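PDB 2XSG: CCMAN5 from Cellulosimicrobium cellulans, which hydrolyses alpha-mannosides as a family 92 glycoside hydrolase and enables mannose-6-phosphate modification of yeast-produced human lysosomal enzymes. Local coordinates for residues 142-147 and 251-256; 259-264 and 327-332; 623-628 and 656-661. All coordinates share one frame; numbering follows the deposited sequence.

In the fold
Contacts 1 and 2 are neighbours, their centres 11 Å apart, and they follow one another along the chain. Contact 1 joins two strands within the large antiparallel sheet of the N-terminal part; strand 248-255 is followed, after a short link, by helix 259-270, whose first turns are tied in contact 2 to the turn ahead of strand 331-333. The two touch directly, R143 lying against S327 and T328, and S255 against Q261. Contact 3 lies on the other side of the chain's centre, 33 and 39 Å from them between centres. There two late loops meet next to the calcium site.

Contact 1. Residues 142-147 and 251-256; sequences TRSGVH and QVTLSP
G145 and V252 form the hydrogen-bonded pair at the middle of this antiparallel contact, with G145 N to V252 O at 2.7 Å and V252 N to G145 O at 2.8 Å. A third backbone bond, L254 N to R143 O at 2.9 Å, lies at the start of strand 144-147. Between these bonds S144 faces T253 as a non-hydrogen-bonded pair. S144 CA comes to 3.1 Å from V252 O, a weak contact through its hydrogen. The paired segments are part of strands 144-150 and 248-255, inner strands of the large sheet in the N-terminal domain of family 92 enzymes, with strands 133-140 and 198-208 flanking them. Among polar side chains, S144 OG and T253 OG1 stand 2.6 Å apart; both oxygens lie anti to their own carbonyl carbons (T253 chi1 -59°), toward helix 259-270, where E269 binds the serine and Q266 the threonine. R143 reaches past the strand end to E269 and the T326 carbonyl. V146 and the aliphatic part of Q251 pack side by side, CG1 to CG 3.9 Å. On the other face of the sheet, V252 CG2 approaches the H147 ring obliquely, 4.2 Å from NE2; that nitrogen is hydrogen-bonded to H64.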
loop_
_atom_site.group_PDB
_atom_site.type_symbol
_atom_site.label_atom_id
_atom_site.label_comp_id
_atom_site.label_asym_id
_atom_site.label_seq_id
_atom_site.Cartn_x
_atom_site.Cartn_y
_atom_site.Cartn_z
ATOM N N THR A 142 -6.252 -15.198 -7.950
ATOM C CA THR A 142 -5.747 -14.930 -6.595
ATOM C C THR A 142 -4.346 -15.501 -6.381
ATOM O O THR A 142 -3.428 -14.783 -5.931
ATOM C CB THR A 142 -6.719 -15.494 -5.498
ATOM O OG1 THR A 142 -8.035 -14.968 -5.702
ATOM C CG2 THR A 142 -6.264 -15.142 -4.085
ATOM N N ARG A 143 -4.179 -16.784 -6.710
ATOM C CA ARG A 143 -2.934 -17.495 -6.403
ATOM C C ARG A 143 -2.131 -17.846 -7.654
ATOM O O ARG A 143 -1.042 -18.407 -7.538
ATOM C CB ARG A 143 -3.228 -18.776 -5.599
ATOM C CG ARG A 143 -3.960 -18.536 -4.280
ATOM C CD ARG A 143 -4.564 -19.811 -3.661
ATOM N NE ARG A 143 -5.379 -19.437 -2.503
ATOM C CZ ARG A 143 -6.622 -18.982 -2.543
ATOM N NH1 ARG A 143 -7.227 -18.650 -1.407
ATOM N NH2 ARG A 143 -7.278 -18.869 -3.702
ATOM N N SER A 144 -2.655 -17.513 -8.839
ATOM C CA SER A 144 -2.100 -18.044 -10.082
ATOM C C SER A 144 -1.786 -16.984 -11.126
ATOM O O SER A 144 -2.477 -15.969 -11.233
ATOM C CB SER A 144 -3.062 -19.040 -10.735
ATOM O OG SER A 144 -3.393 -20.104 -9.874
ATOM N N GLY A 145 -0.750 -17.255 -11.908
ATOM C CA GLY A 145 -0.448 -16.466 -13.080
ATOM C C GLY A 145 -0.501 -17.351 -14.302
ATOM O O GLY A 145 0.100 -18.434 -14.313
ATOM N N VAL A 146 -1.225 -16.907 -15.326
ATOM C CA VAL A 146 -1.306 -17.672 -16.567
ATOM C C VAL A 146 -0.702 -16.883 -17.689
ATOM O O VAL A 146 -0.825 -15.646 -17.716
ATOM C CB VAL A 146 -2.746 -18.163 -16.930
ATOM C CG1 VAL A 146 -3.233 -19.095 -15.862
ATOM C CG2 VAL A 146 -3.731 -16.987 -17.135
ATOM N N HIS A 147 -0.044 -17.619 -18.585
ATOM C CA HIS A 147 0.691 -17.085 -19.731
ATOM C C HIS A 147 0.174 -17.704 -21.035
ATOM O O HIS A 147 -0.073 -18.929 -21.107
ATOM C CB HIS A 147 2.167 -17.455 -19.633
ATOM C CG HIS A 147 2.842 -16.995 -18.378
ATOM N ND1 HIS A 147 3.960 -16.186 -18.392
ATOM C CD2 HIS A 147 2.583 -17.261 -17.075
ATOM C CE1 HIS A 147 4.344 -15.947 -17.151
ATOM N NE2 HIS A 147 3.529 -16.588 -16.332
ATOM N N GLN A 251 1.005 -22.154 -16.663
ATOM C CA GLN A 251 0.172 -21.828 -15.513
ATOM C C GLN A 251 1.008 -21.983 -14.258
ATOM O O GLN A 251 1.567 -23.045 -14.007
ATOM C CB GLN A 251 -1.076 -22.731 -15.468
ATOM C CG GLN A 251 -1.978 -22.651 -16.719
ATOM C CD GLN A 251 -3.300 -23.365 -16.537
ATOM O OE1 GLN A 251 -4.327 -22.972 -17.112
ATOM N NE2 GLN A 251 -3.293 -24.411 -15.727
ATOM N N VAL A 252 1.109 -20.905 -13.482
ATOM C CA VAL A 252 1.962 -20.881 -12.293
ATOM C C VAL A 252 1.096 -20.575 -11.075
ATOM O O VAL A 252 0.388 -19.568 -11.064
ATOM C CB VAL A 252 3.044 -19.773 -12.402
ATOM C CG1 VAL A 252 3.957 -19.775 -11.178
ATOM C CG2 VAL A 252 3.859 -19.902 -13.707
ATOM N N THR A 253 1.160 -21.418 -10.049
ATOM C CA THR A 253 0.394 -21.156 -8.827
ATOM C C THR A 253 1.325 -21.145 -7.610
ATOM O O THR A 253 2.260 -21.958 -7.545
ATOM C CB THR A 253 -0.765 -22.166 -8.661
ATOM O OG1 THR A 253 -1.625 -22.075 -9.801
ATOM C CG2 THR A 253 -1.590 -21.887 -7.414
ATOM N N LEU A 254 1.062 -20.210 -6.687
ATOM C CA LEU A 254 1.862 -19.984 -5.474
ATOM C C LEU A 254 1.125 -20.391 -4.202
ATOM O O LEU A 254 -0.077 -20.205 -4.072
ATOM C CB LEU A 254 2.252 -18.490 -5.352
ATOM C CG LEU A 254 2.960 -17.847 -6.543
ATOM C CD1 LEU A 254 2.973 -16.302 -6.519
ATOM C CD2 LEU A 254 4.390 -18.392 -6.621
ATOM N N SER A 255 1.866 -20.906 -3.232
ATOM C CA SER A 255 1.283 -21.259 -1.937
ATOM C C SER A 255 2.320 -21.049 -0.860
ATOM O O SER A 255 3.463 -21.462 -1.027
ATOM C CB SER A 255 0.819 -22.723 -1.920
ATOM O OG SER A 255 0.358 -23.123 -0.627
ATOM N N PRO A 256 1.924 -20.405 0.252
ATOM C CA PRO A 256 2.787 -20.295 1.413
ATOM C C PRO A 256 2.897 -21.615 2.171
ATOM O O PRO A 256 3.709 -21.728 3.111
ATOM C CB PRO A 256 2.077 -19.241 2.276
ATOM C CG PRO A 256 1.073 -18.563 1.344
ATOM C CD PRO A 256 0.661 -19.677 0.451
#

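Contact 2. Residues 259-264 and 327-332; sequences VEQARI and STSGTY
The amide of Q261 lies with one face against S327, whose CB sits above it, 3.6 Å from Q261 CD. At its edges the two polar atoms have separate partners. Q261 NE2 donates to S329 OG at 3.1 Å, the hydroxyl tilted 18° out of the amide plane, and also bonds D265 one helical turn further on. Q261 OE1 accepts from a water at 2.6 Å, which is also hydrogen-bonded to T331 OG1. Three partners limit the amide's rotation, and the D265 carboxylate supports placing the nitrogen at this end. Within the helix the guanidinium of R263 has V259 CG1 over the centre of one face, while E260 OE1 lies in its plane, 2.9 Å from R263 NH1; this salt bridge is supplemented by E186. Helix 259-270 follows strand 248-255 of the N-terminal sheet and, consistent with the family 92 architecture, belongs to the connection between a beta-sandwich and the helical catalytic domain. Opposite it, S327 to G330 make a type I turn, closed by G330 N to S327 O, that leads into strand 331-333. S327 OG braces the turn from inside: it shares a 2.8 Å hydrogen bond with T331 OG1 and weakly accepts S329 N in an ST turn. The Q261 chain leaves with CG anti to its nitrogen (chi1 -174°) and then bends at chi2, 65°, which lays the methylene CG on S327 CB at 3.5 Å and turns the amide along the turn. Beside it I264 CG2 comes within 3.9 Å of T328 OG1, the side chains passing at a slant; the hydroxyl itself is hydrogen-bonded to D265.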
loop_
_atom_site.group_PDB
_atom_site.type_symbol
_atom_site.label_atom_id
_atom_site.label_comp_id
_atom_site.label_asym_id
_atom_site.label_seq_id
_atom_site.Cartn_x
_atom_site.Cartn_y
_atom_site.Cartn_z
ATOM N N VAL A 259 4.227 -27.271 -1.973
ATOM C CA VAL A 259 4.103 -27.514 -3.393
ATOM C C VAL A 259 2.784 -28.236 -3.683
ATOM O O VAL A 259 2.054 -27.864 -4.604
ATOM C CB VAL A 259 5.314 -28.309 -3.939
ATOM C CG1 VAL A 259 4.908 -29.156 -5.157
ATOM C CG2 VAL A 259 6.454 -27.334 -4.306
ATOM N N GLU A 260 2.468 -29.255 -2.884
ATOM C CA GLU A 260 1.271 -30.006 -3.139
ATOM C C GLU A 260 0.028 -29.158 -2.889
ATOM O O GLU A 260 -0.942 -29.257 -3.647
ATOM C CB GLU A 260 1.243 -31.342 -2.374
ATOM C CG GLU A 260 0.073 -32.274 -2.802
ATOM C CD GLU A 260 0.193 -32.870 -4.224
ATOM O OE1 GLU A 260 1.315 -33.167 -4.702
ATOM O OE2 GLU A 260 -0.862 -33.054 -4.868
ATOM N N GLN A 261 0.065 -28.293 -1.883
ATOM C CA GLN A 261 -1.031 -27.346 -1.710
ATOM C C GLN A 261 -1.178 -26.422 -2.940
ATOM O O GLN A 261 -2.297 -26.150 -3.373
ATOM C CB GLN A 261 -0.894 -26.541 -0.417
ATOM C CG GLN A 261 -2.105 -25.653 -0.134
ATOM C CD GLN A 261 -3.369 -26.464 0.119
ATOM O OE1 GLN A 261 -3.462 -27.171 1.113
ATOM N NE2 GLN A 261 -4.340 -26.371 -0.789
ATOM N N ALA A 262 -0.056 -25.986 -3.518
ATOM C CA ALA A 262 -0.086 -25.163 -4.737
ATOM C C ALA A 262 -0.754 -25.906 -5.917
ATOM O O ALA A 262 -1.511 -25.325 -6.673
ATOM C CB ALA A 262 1.317 -24.696 -5.109
ATOM N N ARG A 263 -0.462 -27.201 -6.042
ATOM C CA ARG A 263 -1.096 -28.071 -7.044
ATOM C C ARG A 263 -2.608 -28.182 -6.875
ATOM O O ARG A 263 -3.365 -28.084 -7.844
ATOM C CB ARG A 263 -0.450 -29.456 -6.992
ATOM C CG ARG A 263 0.931 -29.498 -7.629
ATOM C CD ARG A 263 1.618 -30.798 -7.256
ATOM N NE ARG A 263 2.958 -30.905 -7.818
ATOM C CZ ARG A 263 3.887 -31.766 -7.405
ATOM N NH1 ARG A 263 3.632 -32.594 -6.390
ATOM N NH2 ARG A 263 5.083 -31.793 -8.006
ATOM N N ILE A 264 -3.040 -28.394 -5.638
ATOM C CA ILE A 264 -4.460 -28.413 -5.310
ATOM C C ILE A 264 -5.094 -27.050 -5.629
ATOM O O ILE A 264 -6.118 -26.984 -6.317
ATOM C CB ILE A 264 -4.664 -28.771 -3.845
ATOM C CG1 ILE A 264 -4.291 -30.243 -3.619
ATOM C CG2 ILE A 264 -6.115 -28.443 -3.376
ATOM C CD1 ILE A 264 -4.065 -30.580 -2.158
ATOM N N SER A 327 -4.654 -20.771 1.537
ATOM C CA SER A 327 -4.844 -21.803 0.521
ATOM C C SER A 327 -6.319 -21.997 0.203
ATOM O O SER A 327 -7.175 -21.504 0.936
ATOM C CB SER A 327 -4.259 -23.125 1.010
ATOM O OG SER A 327 -5.032 -23.684 2.068
ATOM N N THR A 328 -6.612 -22.729 -0.877
ATOM C CA THR A 328 -8.004 -23.082 -1.219
ATOM C C THR A 328 -8.603 -24.075 -0.217
ATOM O O THR A 328 -9.817 -24.279 -0.181
ATOM C CB THR A 328 -8.154 -23.598 -2.678
ATOM O OG1 THR A 328 -7.348 -24.776 -2.867
ATOM C CG2 THR A 328 -7.727 -22.525 -3.669
ATOM N N SER A 329 -7.739 -24.680 0.604
ATOM C CA SER A 329 -8.176 -25.595 1.642
ATOM C C SER A 329 -8.425 -24.897 2.982
ATOM O O SER A 329 -8.723 -25.567 3.975
ATOM C CB SER A 329 -7.157 -26.725 1.824
ATOM O OG SER A 329 -6.888 -27.366 0.594
ATOM N N GLY A 330 -8.287 -23.570 3.006
ATOM C CA GLY A 330 -8.487 -22.775 4.219
ATOM C C GLY A 330 -7.361 -22.828 5.241
ATOM O O GLY A 330 -7.602 -22.642 6.429
ATOM N N THR A 331 -6.133 -23.078 4.782
ATOM C CA THR A 331 -4.960 -23.109 5.653
ATOM C C THR A 331 -3.958 -21.992 5.325
ATOM O O THR A 331 -3.986 -21.420 4.243
ATOM C CB THR A 331 -4.229 -24.471 5.613
ATOM O OG1 THR A 331 -3.685 -24.699 4.309
ATOM C CG2 THR A 331 -5.176 -25.622 5.977
ATOM N N TYR A 332 -3.066 -21.702 6.269
ATOM C CA TYR A 332 -2.025 -20.696 6.092
ATOM C C TYR A 332 -0.755 -21.179 6.806
ATOM O O TYR A 332 -0.799 -22.141 7.576
ATOM C CB TYR A 332 -2.519 -19.343 6.633
ATOM C CG TYR A 332 -2.476 -19.189 8.144
ATOM C CD1 TYR A 332 -3.545 -19.598 8.956
ATOM C CD2 TYR A 332 -1.359 -18.624 8.766
ATOM C CE1 TYR A 332 -3.487 -19.449 10.368
ATOM C CE2 TYR A 332 -1.303 -18.462 10.155
ATOM C CZ TYR A 332 -2.363 -18.884 10.953
ATOM O OH TYR A 332 -2.257 -18.723 12.334
HETATM O O HOH W 1 -2.925 -27.161 3.677
#

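Contact 3. Residues 623-628 and 656-661; sequences YIATGS and LPTMDN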
loop_
_atom_site.group_PDB
_atom_site.type_symbol
_atom_site.label_atom_id
_atom_site.label_comp_id
_atom_site.label_asym_id
_atom_site.label_seq_id
_atom_site.Cartn_x
_atom_site.Cartn_y
_atom_site.Cartn_z
ATOM N N TYR A 623 8.564 19.671 0.221
ATOM C CA TYR A 623 9.250 18.464 0.672
ATOM C C TYR A 623 9.086 17.231 -0.224
ATOM O O TYR A 623 8.014 16.973 -0.763
ATOM C CB TYR A 623 8.811 18.123 2.097
ATOM C CG TYR A 623 9.131 19.198 3.132
ATOM C CD1 TYR A 623 8.172 20.141 3.501
ATOM C CD2 TYR A 623 10.365 19.239 3.765
ATOM C CE1 TYR A 623 8.444 21.110 4.465
ATOM C CE2 TYR A 623 10.654 20.218 4.718
ATOM C CZ TYR A 623 9.686 21.143 5.063
ATOM O OH TYR A 623 9.952 22.107 6.013
ATOM N N ILE A 624 10.181 16.483 -0.364
ATOM C CA ILE A 624 10.167 15.121 -0.936
ATOM C C ILE A 624 10.185 14.135 0.229
ATOM O O ILE A 624 10.143 14.558 1.379
ATOM C CB ILE A 624 11.351 14.874 -1.945
ATOM C CG1 ILE A 624 12.692 15.361 -1.372
ATOM C CG2 ILE A 624 11.053 15.561 -3.294
ATOM C CD1 ILE A 624 13.918 14.980 -2.208
ATOM N N ALA A 625 10.212 12.836 -0.054
ATOM C CA ALA A 625 10.044 11.822 0.983
ATOM C C ALA A 625 11.363 11.291 1.521
ATOM O O ALA A 625 11.372 10.467 2.426
ATOM C CB ALA A 625 9.160 10.683 0.491
ATOM N N THR A 626 12.472 11.767 0.956
ATOM C CA THR A 626 13.806 11.311 1.333
ATOM C C THR A 626 14.795 12.463 1.108
ATOM O O THR A 626 14.413 13.514 0.592
ATOM C CB THR A 626 14.215 10.018 0.570
ATOM O OG1 THR A 626 15.379 9.465 1.177
ATOM C CG2 THR A 626 14.496 10.309 -0.937
ATOM N N GLY A 627 16.043 12.288 1.536
ATOM C CA GLY A 627 17.050 13.352 1.475
ATOM C C GLY A 627 17.162 14.039 0.117
ATOM O O GLY A 627 17.120 15.267 0.018
ATOM N N SER A 628 17.315 13.244 -0.932
ATOM C CA SER A 628 17.452 13.800 -2.260
ATOM C C SER A 628 17.005 12.803 -3.334
ATOM O O SER A 628 16.898 11.593 -3.081
ATOM C CB SER A 628 18.903 14.221 -2.492
ATOM O OG SER A 628 19.748 13.085 -2.631
ATOM N N LEU A 656 4.235 12.465 -6.853
ATOM C CA LEU A 656 5.458 13.256 -6.758
ATOM C C LEU A 656 6.685 12.343 -6.854
ATOM O O LEU A 656 6.607 11.172 -6.469
ATOM C CB LEU A 656 5.491 13.999 -5.430
ATOM C CG LEU A 656 4.422 15.090 -5.240
ATOM C CD1 LEU A 656 4.450 15.575 -3.812
ATOM C CD2 LEU A 656 4.633 16.242 -6.214
ATOM N N PRO A 657 7.817 12.876 -7.345
ATOM C CA PRO A 657 9.035 12.073 -7.265
ATOM C C PRO A 657 9.331 11.745 -5.780
ATOM O O PRO A 657 9.124 12.602 -4.923
ATOM C CB PRO A 657 10.108 13.003 -7.843
ATOM C CG PRO A 657 9.513 14.414 -7.693
ATOM C CD PRO A 657 8.065 14.227 -7.902
ATOM N N THR A 658 9.821 10.525 -5.524
ATOM C CA THR A 658 10.059 9.934 -4.184
ATOM C C THR A 658 8.794 9.503 -3.412
ATOM O O THR A 658 8.889 8.859 -2.354
ATOM C CB THR A 658 10.845 10.846 -3.210
ATOM O OG1 THR A 658 9.969 11.881 -2.742
ATOM C CG2 THR A 658 12.118 11.431 -3.826
ATOM N N MET A 659 7.628 9.890 -3.897
ATOM C CA MET A 659 6.390 9.635 -3.171
ATOM C C MET A 659 5.888 8.212 -3.426
ATOM O O MET A 659 5.101 7.981 -4.327
ATOM C CB MET A 659 5.340 10.675 -3.564
ATOM C CG MET A 659 3.951 10.479 -2.941
ATOM S SD MET A 659 2.903 11.842 -3.469
ATOM C CE MET A 659 1.321 11.309 -2.829
ATOM N N ASP A 660 6.387 7.251 -2.652
ATOM C CA ASP A 660 6.004 5.852 -2.831
ATOM C C ASP A 660 4.568 5.693 -2.374
ATOM O O ASP A 660 4.151 6.360 -1.438
ATOM C CB ASP A 660 6.920 4.947 -2.006
ATOM C CG ASP A 660 8.349 4.960 -2.504
ATOM O OD1 ASP A 660 8.545 5.195 -3.718
ATOM O OD2 ASP A 660 9.279 4.759 -1.685
ATOM N N ASN A 661 3.802 4.850 -3.060
ATOM C CA ASN A 661 2.410 4.605 -2.678
ATOM C C ASN A 661 2.340 3.916 -1.292
ATOM O O ASN A 661 1.394 4.148 -0.517
ATOM C CB ASN A 661 1.719 3.739 -3.745
ATOM C CG ASN A 661 0.203 3.937 -3.794
ATOM O OD1 ASN A 661 -0.435 4.334 -2.801
ATOM N ND2 ASN A 661 -0.388 3.651 -4.963
#
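A625 and T658 bring their CA atoms to 5.5 Å where two irregular segments meet, the second folded into a type II turn from L656 to M659 in which T658 holds the third position with positive phi (73°). The side chain of T658 carries the contact. Its OG1 accepts the backbone N-H of A625 at 2.9 Å, a fairly straight bond (160° at the hydrogen). With chi1 at 75° the hydroxyl stands between the threonine's own nitrogen and carbonyl carbon, which turns it to the A625 amide and points the methyl at T626 and I624. I624 meets T658 nearly at a right angle, its CB 3.4 Å from T658 OG1. The methyl of A625 rests on the backbone of the turn, CB to T658 O 3.4 Å, and T658 CG2 touches T626 CG2 at 3.9 Å. These loops, one after strand 618-623 and the other before helix 665-675, lie beside the calcium site formed by N588, E589 and D662, the last directly following the second segment. The A625 side chain is about 5 Å from the ion and that of T626 about 7 Å from a bound buffer molecule, bis-tris propane, at a site that is probably part of the active site. The L656-M659 turn is closed by M659 N to L656 O, 3.0 Å, and overlaps an inverse gamma turn centred on M659. From early in the chain, D22 bonds T658, N25 bonds D660, and G24 and D26 bond N661, while Q536 binds the A625 carbonyl.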